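Local coordinates for protein CzcP cation efflux P1-ATPase (Ralstonia metallidurans, PDB 4U9R) that probably pumps zinc and related divalent metals out of the cell at the expense of ATP, its N-terminal ferredoxin-like extension binding cadmium, at residues A[36-41]-A[142-147]; A[45-50]-A[101-106]; A[106-111]-A[155-160]; A[117-122]-A[135-140]. All coordinates share one frame; numbering follows the deposited sequence.

Contact 1 of 4, residues A[36-41]-A[142-147]. With CD (cadmium ion), chain B.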
loop_
_atom_site.group_PDB
_atom_site.type_symbol
_atom_site.label_atom_id
_atom_site.label_comp_id
_atom_site.label_asym_id
_atom_site.label_seq_id
_atom_site.Cartn_x
_atom_site.Cartn_y
_atom_site.Cartn_z
ATOM N N GLY A 36 -2.458 7.867 -2.338
ATOM C CA GLY A 36 -2.760 7.968 -0.901
ATOM C C GLY A 36 -2.088 6.944 -0.009
ATOM O O GLY A 36 -2.620 6.584 1.039
ATOM N N LEU A 37 -0.924 6.457 -0.416
ATOM C CA LEU A 37 -0.119 5.630 0.461
ATOM C C LEU A 37 0.661 6.543 1.403
ATOM O O LEU A 37 1.036 7.656 1.009
ATOM C CB LEU A 37 0.873 4.786 -0.336
ATOM C CG LEU A 37 0.340 3.852 -1.432
ATOM C CD1 LEU A 37 1.454 2.905 -1.850
ATOM C CD2 LEU A 37 -0.859 3.060 -0.968
ATOM N N PRO A 38 0.915 6.081 2.645
ATOM C CA PRO A 38 1.807 6.816 3.548
ATOM C C PRO A 38 3.196 7.007 2.957
ATOM O O PRO A 38 3.725 8.120 2.947
ATOM C CB PRO A 38 1.879 5.921 4.799
ATOM C CG PRO A 38 1.280 4.613 4.414
ATOM C CD PRO A 38 0.321 4.905 3.305
ATOM N N ASP A 39 3.777 5.917 2.469
ATOM C CA ASP A 39 5.060 5.967 1.778
ATOM C C ASP A 39 5.139 4.821 0.765
ATOM O O ASP A 39 4.237 3.979 0.688
ATOM C CB ASP A 39 6.222 5.914 2.783
ATOM C CG ASP A 39 6.133 4.731 3.738
ATOM O OD1 ASP A 39 5.616 3.668 3.351
ATOM O OD2 ASP A 39 6.595 4.854 4.892
ATOM N N SER A 40 6.227 4.795 0.010
ATOM C CA SER A 40 6.444 3.784 -1.014
ATOM C C SER A 40 6.865 2.436 -0.426
ATOM O O SER A 40 7.097 1.466 -1.166
ATOM C CB SER A 40 7.500 4.273 -1.994
ATOM O OG SER A 40 8.745 4.367 -1.350
ATOM N N SER A 41 6.972 2.370 0.898
ATOM C CA SER A 41 7.237 1.116 1.567
ATOM C C SER A 41 5.937 0.405 1.984
ATOM O O SER A 41 5.982 -0.749 2.418
ATOM C CB SER A 41 8.117 1.383 2.789
ATOM O OG SER A 41 9.186 2.254 2.446
ATOM N N ILE A 142 1.414 7.170 17.141
ATOM C CA ILE A 142 1.083 7.251 15.709
ATOM C C ILE A 142 0.723 5.851 15.216
ATOM O O ILE A 142 1.566 4.948 15.212
ATOM C CB ILE A 142 2.233 7.825 14.862
ATOM C CG1 ILE A 142 2.411 9.322 15.143
ATOM C CG2 ILE A 142 1.973 7.597 13.373
ATOM C CD1 ILE A 142 1.390 10.207 14.452
ATOM N N ALA A 143 -0.538 5.684 14.814
ATOM C CA ALA A 143 -1.053 4.392 14.354
ATOM C C ALA A 143 -0.994 4.298 12.823
ATOM O O ALA A 143 -1.627 5.097 12.133
ATOM C CB ALA A 143 -2.485 4.188 14.845
ATOM N N ARG A 144 -0.242 3.311 12.324
ATOM C CA ARG A 144 -0.095 3.014 10.887
ATOM C C ARG A 144 -0.845 1.720 10.565
ATOM O O ARG A 144 -0.332 0.634 10.814
ATOM C CB ARG A 144 1.394 2.844 10.548
ATOM C CG ARG A 144 1.702 2.281 9.158
ATOM C CD ARG A 144 3.126 1.737 9.060
ATOM N NE ARG A 144 3.548 1.616 7.670
ATOM C CZ ARG A 144 3.885 2.645 6.889
ATOM N NH1 ARG A 144 3.861 3.888 7.354
ATOM N NH2 ARG A 144 4.249 2.435 5.630
ATOM N N VAL A 145 -2.041 1.834 10.000
ATOM C CA VAL A 145 -2.889 0.661 9.740
ATOM C C VAL A 145 -3.157 0.486 8.229
ATOM O O VAL A 145 -3.024 1.431 7.435
ATOM C CB VAL A 145 -4.212 0.736 10.557
ATOM C CG1 VAL A 145 -5.060 1.919 10.134
ATOM C CG2 VAL A 145 -5.029 -0.539 10.453
ATOM N N GLU A 146 -3.484 -0.742 7.841
ATOM C CA GLU A 146 -3.897 -1.047 6.480
ATOM C C GLU A 146 -5.068 -1.990 6.565
ATOM O O GLU A 146 -5.032 -2.930 7.359
ATOM C CB GLU A 146 -2.746 -1.691 5.718
ATOM C CG GLU A 146 -3.119 -2.214 4.329
ATOM C CD GLU A 146 -2.044 -1.944 3.302
ATOM O OE1 GLU A 146 -0.949 -1.495 3.683
ATOM O OE2 GLU A 146 -2.312 -2.157 2.108
ATOM N N PHE A 147 -6.104 -1.748 5.767
ATOM C CA PHE A 147 -7.338 -2.507 5.908
ATOM C C PHE A 147 -8.093 -2.831 4.621
ATOM O O PHE A 147 -7.966 -2.145 3.613
ATOM C CB PHE A 147 -8.286 -1.788 6.880
ATOM C CG PHE A 147 -8.559 -0.355 6.530
ATOM C CD1 PHE A 147 -7.662 0.632 6.882
ATOM C CD2 PHE A 147 -9.730 0.010 5.889
ATOM C CE1 PHE A 147 -7.916 1.955 6.582
ATOM C CE2 PHE A 147 -9.997 1.334 5.573
ATOM C CZ PHE A 147 -9.085 2.310 5.922
HETATM CD CD CD B . -1.553 -0.310 1.388
#

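Contact 2 of 4, residues A[45-50]-A[101-106]. With CD (cadmium ion), chain B.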
loop_
_atom_site.group_PDB
_atom_site.type_symbol
_atom_site.label_atom_id
_atom_site.label_comp_id
_atom_site.label_asym_id
_atom_site.label_seq_id
_atom_site.Cartn_x
_atom_site.Cartn_y
_atom_site.Cartn_z
ATOM N N VAL A 45 2.621 -1.402 -2.645
ATOM C CA VAL A 45 3.650 -1.383 -3.678
ATOM C C VAL A 45 4.135 -2.791 -4.037
ATOM O O VAL A 45 4.238 -3.129 -5.237
ATOM C CB VAL A 45 4.843 -0.495 -3.275
ATOM C CG1 VAL A 45 5.932 -0.560 -4.345
ATOM C CG2 VAL A 45 4.381 0.941 -3.108
ATOM N N GLU A 46 4.397 -3.600 -3.007
ATOM C CA GLU A 46 4.770 -5.036 -3.142
ATOM C C GLU A 46 3.637 -5.879 -3.690
ATOM O O GLU A 46 3.870 -6.813 -4.479
ATOM C CB GLU A 46 5.198 -5.645 -1.778
ATOM C CG GLU A 46 5.663 -7.110 -1.825
ATOM C CD GLU A 46 5.675 -7.825 -0.453
ATOM O OE1 GLU A 46 6.767 -8.197 0.042
ATOM O OE2 GLU A 46 4.586 -8.037 0.132
ATOM N N ARG A 47 2.414 -5.615 -3.245
ATOM C CA ARG A 47 1.274 -6.328 -3.832
ATOM C C ARG A 47 1.254 -6.123 -5.357
ATOM O O ARG A 47 1.125 -7.077 -6.123
ATOM C CB ARG A 47 -0.055 -5.867 -3.257
ATOM C CG ARG A 47 -0.546 -6.691 -2.091
ATOM C CD ARG A 47 -1.927 -6.237 -1.574
ATOM N NE ARG A 47 -2.058 -6.574 -0.153
ATOM C CZ ARG A 47 -1.897 -5.733 0.875
ATOM N NH1 ARG A 47 -1.693 -4.432 0.702
ATOM N NH2 ARG A 47 -1.994 -6.207 2.108
ATOM N N LEU A 48 1.384 -4.868 -5.770
ATOM C CA LEU A 48 1.369 -4.497 -7.180
ATOM C C LEU A 48 2.506 -5.176 -7.919
ATOM O O LEU A 48 2.287 -5.842 -8.915
ATOM C CB LEU A 48 1.464 -2.986 -7.335
ATOM C CG LEU A 48 1.578 -2.389 -8.740
ATOM C CD1 LEU A 48 0.494 -2.904 -9.635
ATOM C CD2 LEU A 48 1.450 -0.877 -8.652
ATOM N N LEU A 49 3.720 -5.031 -7.415
ATOM C CA LEU A 49 4.880 -5.611 -8.085
ATOM C C LEU A 49 4.814 -7.124 -8.153
ATOM O O LEU A 49 5.055 -7.680 -9.205
ATOM C CB LEU A 49 6.191 -5.198 -7.429
ATOM C CG LEU A 49 6.594 -3.722 -7.499
ATOM C CD1 LEU A 49 7.838 -3.484 -6.645
ATOM C CD2 LEU A 49 6.860 -3.314 -8.896
ATOM N N SER A 50 4.455 -7.792 -7.068
ATOM C CA SER A 50 4.436 -9.280 -7.085
ATOM C C SER A 50 3.327 -9.845 -7.991
ATOM O O SER A 50 3.506 -10.882 -8.683
ATOM C CB SER A 50 4.359 -9.859 -5.653
ATOM O OG SER A 50 3.133 -9.523 -5.018
ATOM N N SER A 101 -8.313 0.387 -4.812
ATOM C CA SER A 101 -9.708 0.467 -4.391
ATOM C C SER A 101 -9.988 -0.473 -3.225
ATOM O O SER A 101 -10.897 -0.245 -2.430
ATOM C CB SER A 101 -10.610 0.086 -5.539
ATOM O OG SER A 101 -10.626 -1.318 -5.731
ATOM N N ARG A 102 -9.199 -1.541 -3.155
ATOM C CA ARG A 102 -9.435 -2.612 -2.228
ATOM C C ARG A 102 -8.839 -2.345 -0.856
ATOM O O ARG A 102 -9.451 -2.727 0.131
ATOM C CB ARG A 102 -8.911 -3.934 -2.791
ATOM C CG ARG A 102 -9.072 -5.099 -1.835
ATOM C CD ARG A 102 -9.268 -6.414 -2.567
ATOM N NE ARG A 102 -9.344 -7.534 -1.633
ATOM C CZ ARG A 102 -10.384 -7.791 -0.841
ATOM N NH1 ARG A 102 -11.465 -7.010 -0.854
ATOM N NH2 ARG A 102 -10.342 -8.838 -0.027
ATOM N N PHE A 103 -7.667 -1.703 -0.793
ATOM C CA PHE A 103 -6.955 -1.493 0.476
ATOM C C PHE A 103 -6.903 -0.064 0.928
ATOM O O PHE A 103 -6.361 0.792 0.228
ATOM C CB PHE A 103 -5.523 -2.016 0.404
ATOM C CG PHE A 103 -5.456 -3.466 0.099
ATOM C CD1 PHE A 103 -5.608 -4.398 1.103
ATOM C CD2 PHE A 103 -5.284 -3.904 -1.208
ATOM C CE1 PHE A 103 -5.581 -5.754 0.814
ATOM C CE2 PHE A 103 -5.242 -5.246 -1.496
ATOM C CZ PHE A 103 -5.397 -6.176 -0.488
ATOM N N GLY A 104 -7.425 0.164 2.139
ATOM C CA GLY A 104 -7.458 1.478 2.755
ATOM C C GLY A 104 -6.296 1.669 3.696
ATOM O O GLY A 104 -5.658 0.702 4.116
ATOM N N HIS A 105 -6.006 2.930 3.996
ATOM C CA HIS A 105 -5.005 3.301 4.989
ATOM C C HIS A 105 -5.458 4.545 5.751
ATOM O O HIS A 105 -5.991 5.486 5.163
ATOM C CB HIS A 105 -3.667 3.608 4.338
ATOM C CG HIS A 105 -3.434 2.852 3.075
ATOM N ND1 HIS A 105 -3.871 3.310 1.851
ATOM C CD2 HIS A 105 -2.841 1.659 2.846
ATOM C CE1 HIS A 105 -3.552 2.433 0.921
ATOM N NE2 HIS A 105 -2.927 1.424 1.500
ATOM N N VAL A 106 -5.256 4.522 7.064
ATOM C CA VAL A 106 -5.251 5.739 7.864
ATOM C C VAL A 106 -3.954 5.778 8.656
ATOM O O VAL A 106 -3.418 4.747 9.051
ATOM C CB VAL A 106 -6.461 5.863 8.821
ATOM C CG1 VAL A 106 -7.738 6.112 8.041
ATOM C CG2 VAL A 106 -6.600 4.642 9.715
HETATM CD CD CD B . -1.553 -0.310 1.388
#

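Contact 3 of 4, residues A[106-111]-A[155-160]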
loop_
_atom_site.group_PDB
_atom_site.type_symbol
_atom_site.label_atom_id
_atom_site.label_comp_id
_atom_site.label_asym_id
_atom_site.label_seq_id
_atom_site.Cartn_x
_atom_site.Cartn_y
_atom_site.Cartn_z
ATOM N N VAL A 106 -5.256 4.522 7.064
ATOM C CA VAL A 106 -5.251 5.739 7.864
ATOM C C VAL A 106 -3.954 5.778 8.656
ATOM O O VAL A 106 -3.418 4.747 9.051
ATOM C CB VAL A 106 -6.461 5.863 8.821
ATOM C CG1 VAL A 106 -7.738 6.112 8.041
ATOM C CG2 VAL A 106 -6.600 4.642 9.715
ATOM N N LEU A 107 -3.437 6.983 8.829
ATOM C CA LEU A 107 -2.288 7.229 9.682
ATOM C C LEU A 107 -2.735 8.302 10.690
ATOM O O LEU A 107 -2.758 9.505 10.378
ATOM C CB LEU A 107 -1.080 7.684 8.852
ATOM C CG LEU A 107 0.244 7.827 9.607
ATOM C CD1 LEU A 107 0.790 6.470 10.004
ATOM C CD2 LEU A 107 1.255 8.591 8.759
ATOM N N TRP A 108 -3.134 7.849 11.879
ATOM C CA TRP A 108 -3.709 8.734 12.883
ATOM C C TRP A 108 -2.784 8.941 14.057
ATOM O O TRP A 108 -2.087 8.007 14.478
ATOM C CB TRP A 108 -5.033 8.183 13.397
ATOM C CG TRP A 108 -6.139 8.358 12.452
ATOM C CD1 TRP A 108 -6.311 9.387 11.562
ATOM C CD2 TRP A 108 -7.259 7.498 12.291
ATOM N NE1 TRP A 108 -7.470 9.206 10.850
ATOM C CE2 TRP A 108 -8.076 8.056 11.283
ATOM C CE3 TRP A 108 -7.656 6.307 12.896
ATOM C CZ2 TRP A 108 -9.274 7.463 10.872
ATOM C CZ3 TRP A 108 -8.846 5.713 12.475
ATOM C CH2 TRP A 108 -9.634 6.293 11.473
ATOM N N GLN A 109 -2.799 10.185 14.549
ATOM C CA GLN A 109 -2.181 10.594 15.815
ATOM C C GLN A 109 -3.215 10.401 16.931
ATOM O O GLN A 109 -4.158 11.193 17.065
ATOM C CB GLN A 109 -1.729 12.064 15.732
ATOM C CG GLN A 109 -1.207 12.676 17.032
ATOM C CD GLN A 109 0.068 12.016 17.529
ATOM O OE1 GLN A 109 1.170 12.370 17.108
ATOM N NE2 GLN A 109 -0.075 11.058 18.441
ATOM N N LEU A 110 -3.063 9.321 17.699
ATOM C CA LEU A 110 -3.979 9.048 18.808
ATOM C C LEU A 110 -3.683 9.948 20.005
ATOM O O LEU A 110 -2.556 10.394 20.215
ATOM C CB LEU A 110 -3.910 7.575 19.225
ATOM C CG LEU A 110 -4.281 6.533 18.158
ATOM C CD1 LEU A 110 -4.209 5.129 18.746
ATOM C CD2 LEU A 110 -5.662 6.791 17.569
ATOM N N LYS A 111 -4.710 10.228 20.788
ATOM C CA LYS A 111 -4.527 10.992 22.012
ATOM C C LYS A 111 -3.902 10.091 23.066
ATOM O O LYS A 111 -3.870 8.862 22.900
ATOM C CB LYS A 111 -5.863 11.578 22.486
ATOM C CG LYS A 111 -6.461 12.595 21.512
ATOM C CD LYS A 111 -7.929 12.866 21.797
ATOM C CE LYS A 111 -8.521 13.844 20.795
ATOM N NZ LYS A 111 -10.010 13.873 20.871
ATOM N N ALA A 155 -14.006 4.805 9.275
ATOM C CA ALA A 155 -14.985 5.267 10.259
ATOM C C ALA A 155 -15.184 4.182 11.304
ATOM O O ALA A 155 -15.156 4.459 12.495
ATOM C CB ALA A 155 -16.303 5.625 9.589
ATOM N N GLY A 156 -15.350 2.945 10.846
ATOM C CA GLY A 156 -15.411 1.781 11.718
ATOM C C GLY A 156 -14.157 1.499 12.545
ATOM O O GLY A 156 -14.262 0.889 13.621
ATOM N N ILE A 157 -12.982 1.904 12.035
ATOM C CA ILE A 157 -11.722 1.863 12.795
ATOM C C ILE A 157 -11.737 2.890 13.917
ATOM O O ILE A 157 -11.352 2.572 15.043
ATOM C CB ILE A 157 -10.455 2.170 11.935
ATOM C CG1 ILE A 157 -10.305 1.190 10.757
ATOM C CG2 ILE A 157 -9.194 2.154 12.803
ATOM C CD1 ILE A 157 -10.520 -0.269 11.105
ATOM N N GLU A 158 -12.151 4.117 13.592
ATOM C CA GLU A 158 -12.229 5.187 14.582
ATOM C C GLU A 158 -13.224 4.845 15.699
ATOM O O GLU A 158 -12.918 5.036 16.878
ATOM C CB GLU A 158 -12.583 6.531 13.928
ATOM C CG GLU A 158 -12.780 7.666 14.942
ATOM C CD GLU A 158 -12.439 9.050 14.413
ATOM O OE1 GLU A 158 -12.022 9.177 13.242
ATOM O OE2 GLU A 158 -12.582 10.024 15.186
ATOM N N GLN A 159 -14.396 4.333 15.318
ATOM C CA GLN A 159 -15.441 3.948 16.274
ATOM C C GLN A 159 -14.970 2.823 17.199
ATOM O O GLN A 159 -15.326 2.809 18.370
ATOM C CB GLN A 159 -16.737 3.523 15.555
ATOM C CG GLN A 159 -17.407 4.606 14.708
ATOM C CD GLN A 159 -18.003 5.743 15.521
ATOM O OE1 GLN A 159 -17.580 6.895 15.393
ATOM N NE2 GLN A 159 -18.989 5.427 16.359
ATOM N N ALA A 160 -14.162 1.899 16.681
ATOM C CA ALA A 160 -13.593 0.806 17.492
ATOM C C ALA A 160 -12.433 1.229 18.433
ATOM O O ALA A 160 -12.291 0.675 19.542
ATOM C CB ALA A 160 -13.137 -0.326 16.584
#

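Contact 4 of 4, residues A[117-122]-A[135-140]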
loop_
_atom_site.group_PDB
_atom_site.type_symbol
_atom_site.label_atom_id
_atom_site.label_comp_id
_atom_site.label_asym_id
_atom_site.label_seq_id
_atom_site.Cartn_x
_atom_site.Cartn_y
_atom_site.Cartn_z
ATOM N N ARG A 117 5.685 -0.440 25.416
ATOM C CA ARG A 117 4.709 -1.367 25.977
ATOM C C ARG A 117 3.250 -1.049 25.577
ATOM O O ARG A 117 2.572 -1.891 24.977
ATOM C CB ARG A 117 4.878 -1.382 27.507
ATOM C CG ARG A 117 3.909 -2.256 28.284
ATOM C CD ARG A 117 4.197 -3.741 28.139
ATOM N NE ARG A 117 3.049 -4.523 28.593
ATOM C CZ ARG A 117 1.927 -4.698 27.894
ATOM N NH1 ARG A 117 1.782 -4.157 26.685
ATOM N NH2 ARG A 117 0.935 -5.417 28.405
ATOM N N ARG A 118 2.776 0.154 25.906
ATOM C CA ARG A 118 1.361 0.522 25.714
ATOM C C ARG A 118 0.930 0.451 24.236
ATOM O O ARG A 118 -0.123 -0.110 23.907
ATOM C CB ARG A 118 1.090 1.913 26.320
ATOM C CG ARG A 118 -0.144 2.660 25.820
ATOM C CD ARG A 118 -1.436 2.274 26.524
ATOM N NE ARG A 118 -2.529 3.180 26.145
ATOM C CZ ARG A 118 -3.827 2.954 26.363
ATOM N NH1 ARG A 118 -4.227 1.838 26.971
ATOM N NH2 ARG A 118 -4.734 3.853 25.965
ATOM N N ALA A 119 1.749 1.016 23.352
ATOM C CA ALA A 119 1.501 0.932 21.912
ATOM C C ALA A 119 1.307 -0.530 21.479
ATOM O O ALA A 119 0.349 -0.863 20.768
ATOM C CB ALA A 119 2.651 1.577 21.142
ATOM N N ARG A 120 2.198 -1.396 21.959
ATOM C CA ARG A 120 2.235 -2.797 21.549
ATOM C C ARG A 120 0.960 -3.579 21.911
ATOM O O ARG A 120 0.666 -4.597 21.298
ATOM C CB ARG A 120 3.466 -3.475 22.154
ATOM C CG ARG A 120 3.944 -4.701 21.396
ATOM C CD ARG A 120 5.018 -5.460 22.164
ATOM N NE ARG A 120 4.695 -5.581 23.586
ATOM C CZ ARG A 120 3.741 -6.364 24.098
ATOM N NH1 ARG A 120 2.981 -7.129 23.314
ATOM N NH2 ARG A 120 3.538 -6.382 25.412
ATOM N N THR A 121 0.212 -3.105 22.902
ATOM C CA THR A 121 -1.047 -3.738 23.295
ATOM C C THR A 121 -2.175 -3.328 22.353
ATOM O O THR A 121 -2.948 -4.178 21.892
ATOM C CB THR A 121 -1.437 -3.358 24.741
ATOM O OG1 THR A 121 -0.429 -3.825 25.644
ATOM C CG2 THR A 121 -2.793 -3.959 25.129
ATOM N N VAL A 122 -2.274 -2.023 22.099
ATOM C CA VAL A 122 -3.246 -1.464 21.148
ATOM C C VAL A 122 -2.957 -1.900 19.696
ATOM O O VAL A 122 -3.874 -2.005 18.884
ATOM C CB VAL A 122 -3.297 0.081 21.251
ATOM C CG1 VAL A 122 -4.114 0.698 20.121
ATOM C CG2 VAL A 122 -3.858 0.492 22.610
ATOM N N ALA A 135 -0.756 -3.484 11.064
ATOM C CA ALA A 135 -0.935 -2.438 12.078
ATOM C C ALA A 135 0.342 -2.238 12.874
ATOM O O ALA A 135 0.933 -3.207 13.337
ATOM C CB ALA A 135 -2.077 -2.794 13.005
ATOM N N GLU A 136 0.753 -0.978 13.027
ATOM C CA GLU A 136 2.047 -0.617 13.617
ATOM C C GLU A 136 1.919 0.674 14.429
ATOM O O GLU A 136 1.989 1.778 13.872
ATOM C CB GLU A 136 3.097 -0.399 12.516
ATOM C CG GLU A 136 3.556 -1.650 11.771
ATOM C CD GLU A 136 4.799 -2.300 12.357
ATOM O OE1 GLU A 136 5.450 -1.697 13.237
ATOM O OE2 GLU A 136 5.131 -3.424 11.919
ATOM N N VAL A 137 1.726 0.538 15.739
ATOM C CA VAL A 137 1.660 1.698 16.626
ATOM C C VAL A 137 3.048 1.952 17.201
ATOM O O VAL A 137 3.653 1.064 17.798
ATOM C CB VAL A 137 0.638 1.506 17.769
ATOM C CG1 VAL A 137 0.443 2.813 18.540
ATOM C CG2 VAL A 137 -0.695 1.011 17.219
ATOM N N SER A 138 3.547 3.166 16.990
ATOM C CA SER A 138 4.846 3.578 17.502
ATOM C C SER A 138 4.701 4.171 18.907
ATOM O O SER A 138 3.586 4.342 19.415
ATOM C CB SER A 138 5.467 4.623 16.569
ATOM O OG SER A 138 4.855 5.897 16.733
ATOM N N ALA A 139 5.831 4.549 19.492
ATOM C CA ALA A 139 5.837 5.410 20.661
ATOM C C ALA A 139 5.330 6.776 20.208
ATOM O O ALA A 139 5.572 7.181 19.070
ATOM C CB ALA A 139 7.237 5.520 21.238
ATOM N N SER A 140 4.614 7.467 21.090
ATOM C CA SER A 140 3.999 8.762 20.786
ATOM C C SER A 140 2.651 8.584 20.089
ATOM O O SER A 140 1.986 9.558 19.734
ATOM C CB SER A 140 4.929 9.651 19.956
ATOM O OG SER A 140 4.199 10.645 19.260
#

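Contact 1 of 4, residues A[36-41]-A[142-147]
The salt bridge between D39 and R144 is made with the two flat groups twisted against each other: carboxylate and guanidinium planes lie 38° apart, and one bond is formed instead of a flat, paired one. R144 NH2 reaches D39 OD1 at 2.9 Å, with a bent N-H...O angle of 141°. The acceptor lies at the edge of the guanidinium, close to its plane, while NH2 meets OD1 on its syn side but well out of the carboxylate plane. With CG between the backbone N and the carbonyl carbon (chi1 53°), the D39 carboxylate also folds back over its own loop, where S41 N gives OD1 a weak hydrogen bond at 3.1 Å, an Asx turn. OD1 therefore has two donors, a weak one from its own loop and one from the strand. R144 crosses the gap from strand 142-148, the middle strand of the sheet in the second of two beta-alpha-beta-beta-alpha halves, its chain extended from CG to NE. P38 packs beside the guanidinium, its CB 3.8 Å from R144 NH1 and its CG 3.9 Å from R144 NH2. The loop that carries P38 and D39 leads into helix 43-53 of the first half. The bridge thus joins the two halves. Two residues on from R144, E146 turns to the cadmium ion, which OE2 meets at 2.1 Å and OE1 at a longer distance, a lopsided bidentate grip. D42, C44 and H105 complete that metal site. L37 CD2 lies 4.2 Å from the cadmium ion, outside the coordination shell.

Contact 2 of 4, residues A[45-50]-A[101-106]
Beside the cadmium site of D42, C44, H105 and E146, R47 of helix 43-53 lies flat on the ring of F103, the residue at the junction of the two ferredoxin-like halves: helix 85-102 closes the first half, to which R47 also belongs, and strand 103-109 opens the second. This is a stacked cation-pi contact. The guanidinium and ring planes are 12° apart, and R47 CZ stands 3.8 Å from the ring centroid, only 16° off the ring normal. The two side chains come from opposite directions. R47 NE sits over the rim at F103 CZ (3.4 Å) and R47 CD covers F103 CE2 (3.5 Å); on the same face, NH1 lies over CG and CD1, and NH2 over CE1. Extended from CG to NE, the arginine chain spans the gap, and its turn at the last torsion (chi4 100°) lays the guanidinium parallel to the ring. The opposite face of F103 is covered by R102 CG, which sandwiches the ring between two arginine side chains. The polar end of R47 has its main partner in E146: NH1 donates to OE2, a carboxylate oxygen that also binds the metal. The stack probably helps to position R47, a second-shell residue of the metal site, and its positive charge would be expected to draw some electron density from the shared oxygen. H105, two residues beyond F103, has F103 C over one face of its imidazole and binds the cadmium ion through NE2 at 2.2 Å.

Contact 3 of 4, residues A[106-111]-A[155-160]
Helix-on-sheet packing in the second ferredoxin-like half brings W108, on the edge strand 103-109, against I157 and E158 of helix 154-162. The outer corner of the six-membered ring does the touching. CZ3 of W108 meets I157 CG2 at 3.6 Å and E158 N at 3.8 Å, both approaching obliquely, and CH2 of W108 lies 3.8 Å from E158 CB. The CG2 methyl of I157, anti to the backbone N and beside the carbonyl carbon, is placed next to the indole, while the longer CG1 branch leads away from it. E158 crosses the ring at about a right angle, its extended chain carrying OE1 to one face of the indole, 3.9 Å above the plane and toward the rim. A154 and L161, before and after the segment on the same helix, also touch W108, so the ring runs along several helix residues. At the far end of the strand, Q109 NE2 donates to S140 O in the loop between strands 132-137 and 142-148. The indole is held between a helix side chain and an aliphatic neighbour from its own strand: V106, two residues back on the same side, covers the face opposite E158 OE1, with V106 CB over the centre of the W108 ring and 3.7 Å above its plane.

Contact 4 of 4, residues A[117-122]-A[135-140]
A135 and V137 both direct CB at helix 116-127, but it is V137 that meets A119 and V122. A135, at the start of the segment, packs on L126 further down the helix, and its O takes a weak hydrogen bond from R127 NH1. E136 points to the other side of the sheet and pairs through its backbone with R144. V137 carries the contact. CG1, anti to the backbone N (chi1 -171°), comes against A119 CB at 3.6 Å, while the CB of V137 lies 3.8 Å from A119 O. CG2 leans toward V122, looser at 4.5 Å from V122 CG1. The CA atoms of A119 and V137 are 5.3 Å apart, a very close approach of helix and strand, made across a one-carbon side chain. A119 CB also sits against two carbonyls, 3.5 Å from V137 O and 3.4 Å from S138 O, so the methyl nestles where the strand ends. Beyond V137 the chain leaves the strand. S138 turns its side chain away from the helix and, through OG, donates to A139 O at 2.8 Å from above the carbonyl plane; S140 O accepts from Q109 NE2. The helix thus lies over the outer strand 132-137 of the three-stranded antiparallel sheet of the second ferredoxin-like half, next to the hairpin joining it to the middle strand 142-148, with 103-109 on the other edge.

Overall arrangement
Contacts 1 and 2, with centres 10 Å apart, join the two ferredoxin-like halves and meet at the cadmium ion: E146 from the first and H105 from the second are both ligands, and R47 NH1 bridges to E146 OE2 at 2.7 Å. Contacts 3 and 4 lie within the second half, whose sheet all four reach. Its middle strand joins contact 1 to contact 3 by A143 N to W108 O (2.8 Å) and to contact 4 by R144 O to E136 N (2.9 Å). Contacts 2 and 3 share V106. Contacts 3 and 4, with centres 13 Å apart, touch through Q109 and S140; the side chain of I157 is about 13 Å from the cadmium ion bound by E146 and H105.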